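Local atomic coordinates of TRAS1 ORF2p (Bombyx mori, PDB entry 1WDU), a protein that is encoded by a telomere-specific non-LTR retrotransposon and, through the N-terminal endonuclease domain modelled here, probably cuts target DNA. Residues A[25-30]-A[49-54]; A[70-75]-A[82-87]; A[184-189]-A[208-213]. The protein carries 1 engineered substitution. All blocks are in the same frame, centred on the assembly; numbering follows the deposited sequence.

Overall arrangement
Contacts 1 and 2 follow one another along the chain and lie in the same mixed sheet, where strand 48-52 of contact 1 runs next to strand 83-87 of contact 2; their centres are about 9 Å apart. Backbone bonds, probably Glu53 N to Lys82 O and Ile51 N to Ala84 O, join them directly. Contact 3 comes much later in the chain and belongs to the second sheet, through strand 204-212. Its centre is about 18 Å from that of contact 1 and about 20 Å from that of contact 2, on the opposite side of the chain's centre. Together the contacts sample both sheets of the four-layered alpha/beta sandwich that forms this endonuclease domain.

Contact 1: A[25-30]-A[49-54]; sequences ANLQRK and ALIQEP
Arg29 and Glu53 meet at an angle: the carboxylate lies over one face of the guanidinium, with the two planes 73° apart. OE2 of Glu53 comes within 3.1 Å of Arg29 NH1, yet no N-H points at it, which makes this a salt bridge of charges alone. Glu53 gets there by bending at chi2 (-90°), and its CB passes alongside the Asn26 amide, 3.3 Å from OD1. With Asn26 CG anti to the backbone N (chi1 177°), OD1 accepts Gln28 N at 2.9 Å, an Asx turn that leads into the type I' turn from Leu27 to Lys30; ND2 bonds weakly to Asp154. On the face of Ala25 and Ile51, Leu27 CD2 lies across Ile51 CG2. Gln52 folds back on the face of Asn26; its NE2 donates to Ser121 OG. Between these two layers the strands run parallel, with Ala25 N bonded to Leu50 O and Leu27 N to Gln52 O, each at 3.0 Å. A phosphate ion, probably from the crystallisation liquor, lies about 3 Å (nearest atoms) from the Glu53 side chain; Asn26, Glu53 and Asp154 gathered here are consistent with the active-site region of DNase I-like endonucleases. The contact joins the strands of a beta-alpha-beta unit: helix 31-44 packs on Leu27, strand 83-87 flanks strand 48-52, and Tyr123 of strand 116-123 touches Asn26, Gln52 and Glu53.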
loop_
_atom_site.group_PDB
_atom_site.type_symbol
_atom_site.label_atom_id
_atom_site.label_comp_id
_atom_site.label_asym_id
_atom_site.label_seq_id
_atom_site.Cartn_x
_atom_site.Cartn_y
_atom_site.Cartn_z
ATOM N N ALA A 25 -2.223 3.350 4.553
ATOM C CA ALA A 25 -3.503 3.578 5.213
ATOM C C ALA A 25 -4.700 3.751 4.295
ATOM O O ALA A 25 -4.615 4.378 3.235
ATOM C CB ALA A 25 -3.398 4.797 6.132
ATOM N N ASN A 26 -5.817 3.181 4.731
ATOM C CA ASN A 26 -7.079 3.278 4.025
ATOM C C ASN A 26 -7.846 4.353 4.784
ATOM O O ASN A 26 -8.325 4.126 5.889
ATOM C CB ASN A 26 -7.849 1.957 4.083
ATOM C CG ASN A 26 -9.216 2.055 3.418
ATOM O OD1 ASN A 26 -9.760 3.151 3.262
ATOM N ND2 ASN A 26 -9.779 0.914 3.032
ATOM N N LEU A 27 -7.942 5.525 4.175
ATOM C CA LEU A 27 -8.605 6.686 4.749
ATOM C C LEU A 27 -10.125 6.664 4.734
ATOM O O LEU A 27 -10.768 7.449 5.441
ATOM C CB LEU A 27 -8.116 7.932 4.018
ATOM C CG LEU A 27 -6.753 8.498 4.426
ATOM C CD1 LEU A 27 -5.908 7.446 5.120
ATOM C CD2 LEU A 27 -6.062 9.057 3.184
ATOM N N GLN A 28 -10.692 5.780 3.919
ATOM C CA GLN A 28 -12.142 5.648 3.791
ATOM C C GLN A 28 -12.878 6.920 3.362
ATOM O O GLN A 28 -14.032 7.125 3.725
ATOM C CB GLN A 28 -12.742 5.120 5.098
ATOM C CG GLN A 28 -12.495 3.632 5.305
ATOM C CD GLN A 28 -13.346 3.029 6.409
ATOM O OE1 GLN A 28 -13.488 1.807 6.497
ATOM N NE2 GLN A 28 -13.909 3.880 7.263
ATOM N N ARG A 29 -12.209 7.763 2.582
ATOM C CA ARG A 29 -12.800 9.005 2.092
ATOM C C ARG A 29 -13.098 10.029 3.187
ATOM O O ARG A 29 -13.854 10.974 2.958
ATOM C CB ARG A 29 -14.099 8.718 1.328
ATOM C CG ARG A 29 -13.978 7.708 0.197
ATOM C CD ARG A 29 -15.197 7.783 -0.708
ATOM N NE ARG A 29 -15.279 6.662 -1.641
ATOM C CZ ARG A 29 -15.542 5.409 -1.280
ATOM N NH1 ARG A 29 -15.749 5.113 -0.000
ATOM N NH2 ARG A 29 -15.604 4.449 -2.196
ATOM N N LYS A 30 -12.520 9.844 4.370
ATOM C CA LYS A 30 -12.747 10.773 5.477
ATOM C C LYS A 30 -11.825 11.993 5.422
ATOM O O LYS A 30 -10.602 11.862 5.529
ATOM C CB LYS A 30 -12.555 10.063 6.823
ATOM C CG LYS A 30 -13.626 9.047 7.180
ATOM C CD LYS A 30 -13.378 8.479 8.576
ATOM C CE LYS A 30 -14.495 7.534 9.022
ATOM N NZ LYS A 30 -14.279 6.993 10.404
ATOM N N ALA A 49 3.593 7.550 1.330
ATOM C CA ALA A 49 2.330 7.106 1.887
ATOM C C ALA A 49 1.614 6.310 0.791
ATOM O O ALA A 49 1.447 6.798 -0.332
ATOM C CB ALA A 49 1.486 8.290 2.328
ATOM N N LEU A 50 1.253 5.066 1.103
ATOM C CA LEU A 50 0.518 4.204 0.172
ATOM C C LEU A 50 -0.922 4.282 0.676
ATOM O O LEU A 50 -1.283 3.665 1.682
ATOM C CB LEU A 50 1.051 2.771 0.226
ATOM C CG LEU A 50 2.561 2.619 -0.050
ATOM C CD1 LEU A 50 2.957 1.162 0.103
ATOM C CD2 LEU A 50 2.909 3.118 -1.436
ATOM N N ILE A 51 -1.731 5.061 -0.035
ATOM C CA ILE A 51 -3.112 5.326 0.337
ATOM C C ILE A 51 -4.195 4.591 -0.436
ATOM O O ILE A 51 -4.015 4.231 -1.598
ATOM C CB ILE A 51 -3.415 6.831 0.169
ATOM C CG1 ILE A 51 -2.337 7.667 0.851
ATOM C CG2 ILE A 51 -4.784 7.162 0.747
ATOM C CD1 ILE A 51 -2.345 9.124 0.400
ATOM N N GLN A 52 -5.330 4.395 0.231
ATOM C CA GLN A 52 -6.508 3.788 -0.373
ATOM C C GLN A 52 -7.686 4.623 0.079
ATOM O O GLN A 52 -7.717 5.089 1.223
ATOM C CB GLN A 52 -6.731 2.344 0.092
ATOM C CG GLN A 52 -5.599 1.394 -0.235
ATOM C CD GLN A 52 -4.468 1.530 0.747
ATOM O OE1 GLN A 52 -4.691 1.491 1.957
ATOM N NE2 GLN A 52 -3.247 1.686 0.242
ATOM N N GLU A 53 -8.643 4.828 -0.823
ATOM C CA GLU A 53 -9.846 5.585 -0.503
ATOM C C GLU A 53 -9.585 7.001 0.009
ATOM O O GLU A 53 -10.069 7.381 1.077
ATOM C CB GLU A 53 -10.660 4.829 0.546
ATOM C CG GLU A 53 -11.073 3.435 0.135
ATOM C CD GLU A 53 -12.404 3.412 -0.575
ATOM O OE1 GLU A 53 -12.459 3.767 -1.775
ATOM O OE2 GLU A 53 -13.404 3.047 0.079
ATOM N N PRO A 54 -8.810 7.801 -0.734
ATOM C CA PRO A 54 -8.555 9.166 -0.266
ATOM C C PRO A 54 -9.806 10.011 -0.488
ATOM O O PRO A 54 -10.660 9.672 -1.308
ATOM C CB PRO A 54 -7.399 9.615 -1.146
ATOM C CG PRO A 54 -7.721 8.948 -2.438
ATOM C CD PRO A 54 -8.124 7.548 -2.012
#

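Contact 2: A[70-75]-A[82-87]; sequences VFQSTA and KAAIAV
Ser73 takes hold of Ala83 O twice. Its backbone N donates at 2.9 Å, and its hydroxyl OG donates at 3.0 Å, lying in the carbonyl plane on a lone pair with a C=O...OG angle of 120°. OG reaches this carbonyl because chi1 of 57° sets it between the backbone N and the carbonyl carbon. The same hydroxyl accepts from a water at 2.8 Å, which also donates to Thr74 O and accepts from Lys82 N, linking the two segments beyond the last strand pair. Farther along, Phe71 and Ile85 exchange both backbone bonds: Phe71 N to Ile85 O at 2.9 Å and Ile85 N to Phe71 O at 2.8 Å. The Phe71 ring turns its edge to Ile85 O, which lies in the ring plane 3.5 Å from CD1, while CE1 runs obliquely against Val87 CG2 at 3.9 Å. On the other face Val70 sets one methyl by each alanine, CG1 by Ala84 CB and CG2 by Ala86 CB, and Gln72 CG also rests against the methyl of Ala84. Outside this shell, Val94 of strand 93-96 and Val108 of strand 105-111 pack on Phe71, so its ring lies between the two sheets. Lys82 extends away from the contact to a salt bridge with Glu125. Strand 83-87 bonds on to strand 48-52, whereas 69-72 is an outermost strand of the sheet: this is an antiparallel beta hairpin closing one side of a mixed sheet in the alpha/beta sandwich.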
loop_
_atom_site.group_PDB
_atom_site.type_symbol
_atom_site.label_atom_id
_atom_site.label_comp_id
_atom_site.label_asym_id
_atom_site.label_seq_id
_atom_site.Cartn_x
_atom_site.Cartn_y
_atom_site.Cartn_z
ATOM N N VAL A 70 1.131 13.956 -5.343
ATOM C CA VAL A 70 0.182 12.860 -5.229
ATOM C C VAL A 70 -0.118 12.234 -6.582
ATOM O O VAL A 70 -0.443 12.925 -7.544
ATOM C CB VAL A 70 -1.137 13.327 -4.584
ATOM C CG1 VAL A 70 -2.098 12.143 -4.447
ATOM C CG2 VAL A 70 -0.853 13.937 -3.221
ATOM N N PHE A 71 -0.004 10.914 -6.641
ATOM C CA PHE A 71 -0.257 10.166 -7.867
ATOM C C PHE A 71 -1.450 9.286 -7.596
ATOM O O PHE A 71 -1.438 8.471 -6.673
ATOM C CB PHE A 71 0.978 9.347 -8.227
ATOM C CG PHE A 71 2.209 10.184 -8.331
ATOM C CD1 PHE A 71 2.901 10.567 -7.181
ATOM C CD2 PHE A 71 2.614 10.699 -9.563
ATOM C CE1 PHE A 71 3.970 11.459 -7.253
ATOM C CE2 PHE A 71 3.685 11.595 -9.646
ATOM C CZ PHE A 71 4.361 11.976 -8.493
ATOM N N GLN A 72 -2.487 9.470 -8.401
ATOM C CA GLN A 72 -3.726 8.746 -8.221
ATOM C C GLN A 72 -4.051 7.713 -9.275
ATOM O O GLN A 72 -3.528 7.736 -10.389
ATOM C CB GLN A 72 -4.876 9.742 -8.150
ATOM C CG GLN A 72 -4.627 10.884 -7.191
ATOM C CD GLN A 72 -5.791 11.851 -7.133
ATOM O OE1 GLN A 72 -6.286 12.298 -8.163
ATOM N NE2 GLN A 72 -6.227 12.186 -5.926
ATOM N N SER A 73 -4.933 6.800 -8.891
ATOM C CA SER A 73 -5.407 5.762 -9.778
ATOM C C SER A 73 -6.508 6.429 -10.603
ATOM O O SER A 73 -6.984 7.512 -10.253
ATOM C CB SER A 73 -5.981 4.606 -8.957
ATOM O OG SER A 73 -7.013 5.061 -8.095
ATOM N N THR A 74 -6.909 5.786 -11.691
ATOM C CA THR A 74 -7.945 6.326 -12.564
ATOM C C THR A 74 -9.181 6.773 -11.793
ATOM O O THR A 74 -9.790 5.985 -11.066
ATOM C CB THR A 74 -8.376 5.284 -13.597
ATOM O OG1 THR A 74 -7.209 4.718 -14.204
ATOM C CG2 THR A 74 -9.243 5.933 -14.670
ATOM N N ALA A 75 -9.557 8.037 -11.969
ATOM C CA ALA A 75 -10.718 8.592 -11.285
ATOM C C ALA A 75 -12.025 8.120 -11.905
ATOM O O ALA A 75 -12.093 7.846 -13.102
ATOM C CB ALA A 75 -10.657 10.118 -11.304
ATOM N N LYS A 82 -9.740 5.422 -5.764
ATOM C CA LYS A 82 -9.636 4.335 -4.803
ATOM C C LYS A 82 -8.234 4.128 -4.242
ATOM O O LYS A 82 -8.082 3.604 -3.145
ATOM C CB LYS A 82 -10.154 3.045 -5.444
ATOM C CG LYS A 82 -11.540 3.233 -6.039
ATOM C CD LYS A 82 -12.087 1.967 -6.654
ATOM C CE LYS A 82 -13.419 2.241 -7.344
ATOM N NZ LYS A 82 -13.900 1.028 -8.051
ATOM N N ALA A 83 -7.217 4.551 -4.983
ATOM C CA ALA A 83 -5.840 4.394 -4.535
ATOM C C ALA A 83 -4.940 5.544 -4.980
ATOM O O ALA A 83 -5.153 6.169 -6.019
ATOM C CB ALA A 83 -5.285 3.083 -5.030
ATOM N N ALA A 84 -3.932 5.828 -4.168
ATOM C CA ALA A 84 -3.010 6.895 -4.486
ATOM C C ALA A 84 -1.700 6.723 -3.745
ATOM O O ALA A 84 -1.608 5.996 -2.755
ATOM C CB ALA A 84 -3.625 8.237 -4.144
ATOM N N ILE A 85 -0.679 7.399 -4.248
ATOM C CA ILE A 85 0.620 7.353 -3.622
ATOM C C ILE A 85 1.087 8.788 -3.386
ATOM O O ILE A 85 1.203 9.582 -4.322
ATOM C CB ILE A 85 1.626 6.584 -4.500
ATOM C CG1 ILE A 85 1.197 5.111 -4.592
ATOM C CG2 ILE A 85 3.024 6.714 -3.923
ATOM C CD1 ILE A 85 2.078 4.233 -5.481
ATOM N N ALA A 86 1.329 9.124 -2.124
ATOM C CA ALA A 86 1.791 10.464 -1.768
ATOM C C ALA A 86 3.289 10.454 -1.488
ATOM O O ALA A 86 3.793 9.627 -0.724
ATOM C CB ALA A 86 1.042 10.969 -0.539
ATOM N N VAL A 87 4.003 11.371 -2.120
ATOM C CA VAL A 87 5.434 11.480 -1.914
ATOM C C VAL A 87 5.686 12.790 -1.178
ATOM O O VAL A 87 5.493 13.871 -1.736
ATOM C CB VAL A 87 6.197 11.476 -3.256
ATOM C CG1 VAL A 87 7.693 11.562 -2.999
ATOM C CG2 VAL A 87 5.866 10.196 -4.043
HETATM O O HOH W 1 -9.660 4.829 -8.828
#

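Contact 3: A[184-189]-A[208-213]; sequences HILNEG and DVTFCT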
loop_
_atom_site.group_PDB
_atom_site.type_symbol
_atom_site.label_atom_id
_atom_site.label_comp_id
_atom_site.label_asym_id
_atom_site.label_seq_id
_atom_site.Cartn_x
_atom_site.Cartn_y
_atom_site.Cartn_z
ATOM N N HIS A 184 6.609 -11.855 -1.330
ATOM C CA HIS A 184 6.649 -12.232 0.075
ATOM C C HIS A 184 5.937 -11.253 0.989
ATOM O O HIS A 184 6.111 -10.044 0.884
ATOM C CB HIS A 184 8.105 -12.387 0.498
ATOM C CG HIS A 184 8.868 -13.353 -0.352
ATOM N ND1 HIS A 184 8.861 -14.713 -0.126
ATOM C CD2 HIS A 184 9.612 -13.161 -1.467
ATOM C CE1 HIS A 184 9.567 -15.316 -1.066
ATOM N NE2 HIS A 184 10.032 -14.398 -1.893
ATOM N N ILE A 185 5.130 -11.803 1.887
ATOM C CA ILE A 185 4.355 -11.027 2.837
ATOM C C ILE A 185 5.230 -10.316 3.852
ATOM O O ILE A 185 6.181 -10.890 4.385
ATOM C CB ILE A 185 3.358 -11.928 3.581
ATOM C CG1 ILE A 185 2.388 -12.549 2.572
ATOM C CG2 ILE A 185 2.586 -11.115 4.616
ATOM C CD1 ILE A 185 1.535 -13.657 3.141
ATOM N N LEU A 186 4.898 -9.058 4.110
ATOM C CA LEU A 186 5.631 -8.238 5.061
ATOM C C LEU A 186 4.878 -8.132 6.384
ATOM O O LEU A 186 5.476 -7.877 7.423
ATOM C CB LEU A 186 5.867 -6.838 4.472
ATOM C CG LEU A 186 6.991 -6.776 3.430
ATOM C CD1 LEU A 186 6.930 -5.483 2.621
ATOM C CD2 LEU A 186 8.331 -6.906 4.159
ATOM N N ASN A 187 3.567 -8.338 6.343
ATOM C CA ASN A 187 2.753 -8.257 7.551
ATOM C C ASN A 187 3.320 -9.063 8.711
ATOM O O ASN A 187 4.086 -10.008 8.518
ATOM C CB ASN A 187 1.333 -8.737 7.269
ATOM C CG ASN A 187 0.520 -7.719 6.511
ATOM O OD1 ASN A 187 0.940 -7.225 5.461
ATOM N ND2 ASN A 187 -0.657 -7.400 7.036
ATOM N N GLU A 188 2.929 -8.673 9.918
ATOM C CA GLU A 188 3.364 -9.341 11.134
ATOM C C GLU A 188 2.418 -9.011 12.280
ATOM O O GLU A 188 1.718 -7.996 12.249
ATOM C CB GLU A 188 4.799 -8.927 11.481
ATOM C CG GLU A 188 5.845 -9.889 10.927
ATOM C CD GLU A 188 7.248 -9.325 10.934
ATOM O OE1 GLU A 188 7.724 -8.908 12.014
ATOM O OE2 GLU A 188 7.876 -9.307 9.852
ATOM N N GLY A 189 2.381 -9.881 13.281
ATOM C CA GLY A 189 1.510 -9.646 14.418
ATOM C C GLY A 189 0.065 -10.005 14.138
ATOM O O GLY A 189 -0.242 -10.678 13.144
ATOM N N ASP A 208 -5.660 -5.800 5.242
ATOM C CA ASP A 208 -4.644 -5.002 4.561
ATOM C C ASP A 208 -3.345 -5.807 4.447
ATOM O O ASP A 208 -2.875 -6.386 5.424
ATOM C CB ASP A 208 -4.389 -3.700 5.325
ATOM C CG ASP A 208 -5.632 -2.835 5.432
ATOM O OD1 ASP A 208 -6.363 -2.959 6.444
ATOM O OD2 ASP A 208 -5.888 -2.036 4.498
ATOM N N VAL A 209 -2.764 -5.845 3.256
ATOM C CA VAL A 209 -1.542 -6.612 3.055
ATOM C C VAL A 209 -0.445 -5.786 2.398
ATOM O O VAL A 209 -0.719 -4.863 1.622
ATOM C CB VAL A 209 -1.792 -7.888 2.168
ATOM C CG1 VAL A 209 -0.721 -8.934 2.445
ATOM C CG2 VAL A 209 -3.173 -8.468 2.440
ATOM N N THR A 210 0.796 -6.121 2.744
ATOM C CA THR A 210 1.983 -5.475 2.198
ATOM C C THR A 210 2.901 -6.616 1.778
ATOM O O THR A 210 3.203 -7.496 2.579
ATOM C CB THR A 210 2.734 -4.633 3.257
ATOM O OG1 THR A 210 1.834 -3.711 3.881
ATOM C CG2 THR A 210 3.876 -3.864 2.606
ATOM N N PHE A 211 3.339 -6.616 0.528
ATOM C CA PHE A 211 4.216 -7.675 0.061
ATOM C C PHE A 211 5.216 -7.142 -0.945
ATOM O O PHE A 211 4.999 -6.092 -1.552
ATOM C CB PHE A 211 3.389 -8.841 -0.513
ATOM C CG PHE A 211 2.302 -8.425 -1.472
ATOM C CD1 PHE A 211 2.551 -8.336 -2.835
ATOM C CD2 PHE A 211 1.011 -8.198 -1.020
ATOM C CE1 PHE A 211 1.526 -8.038 -3.741
ATOM C CE2 PHE A 211 -0.025 -7.895 -1.926
ATOM C CZ PHE A 211 0.241 -7.819 -3.283
ATOM N N CYS A 212 6.316 -7.862 -1.114
ATOM C CA CYS A 212 7.371 -7.414 -2.012
ATOM C C CYS A 212 8.153 -8.558 -2.625
ATOM O O CYS A 212 8.068 -9.696 -2.177
ATOM C CB CYS A 212 8.356 -6.548 -1.228
ATOM S SG CYS A 212 9.122 -7.454 0.163
ATOM N N THR A 213 8.934 -8.233 -3.648
ATOM C CA THR A 213 9.786 -9.214 -4.303
ATOM C C THR A 213 10.817 -9.657 -3.262
ATOM O O THR A 213 11.065 -8.943 -2.290
ATOM C CB THR A 213 10.515 -8.588 -5.497
ATOM O OG1 THR A 213 11.049 -7.316 -5.104
ATOM C CG2 THR A 213 9.565 -8.402 -6.665
#
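His184 and Cys212 form a hydrogen-bonded antiparallel pair, N to O at 2.7 Å one way and Cys212 N to His184 O the other, and Ile185 opposite Phe211 follows as the non-hydrogen-bonded pair. The short strand 184-185 thereby attaches itself to strand 204-212 in the second sheet of the four-layered alpha/beta sandwich of this endonuclease. Leu186 N carries the ladder one step further, to Thr210 O at 2.8 Å, before the chain peels away from the strand. There Asn187 takes over with its side chain. Its CG, anti to the carbonyl carbon (chi1 -76°), brings the amide up to the strand edge, where OD1 accepts Thr210 N and ND2 donates to Asp208 O, both at 2.9 Å. The Thr210 N-H approaches in the plane of the Asn187 carbonyl, with a C=O...N angle of 157°, and the amide imitates a peptide group, using both its ends on a buried strand. With an alanine here, Thr210 N and Asp208 O would probably be left without their mates and the chain after Leu186 held less firmly to the strand. Thr210 OG1 faces other partners, chiefly Gln24 of the first sheet, and Asp208 OD1 bonds to Thr193. Phe211 directs its ring away from segment 184-189, to stack on Phe151 of strand 149-154, while Ile185 packs on Met175 and Leu178 of helix 169-181. The His184 ring presents an edge to the backbone, CD2 being 3.9 Å from Cys212 O. Leu186 reaches across Thr210, its CD1 lying 3.5 Å from Thr210 CG2 and 3.8 Å from Cys212 SG.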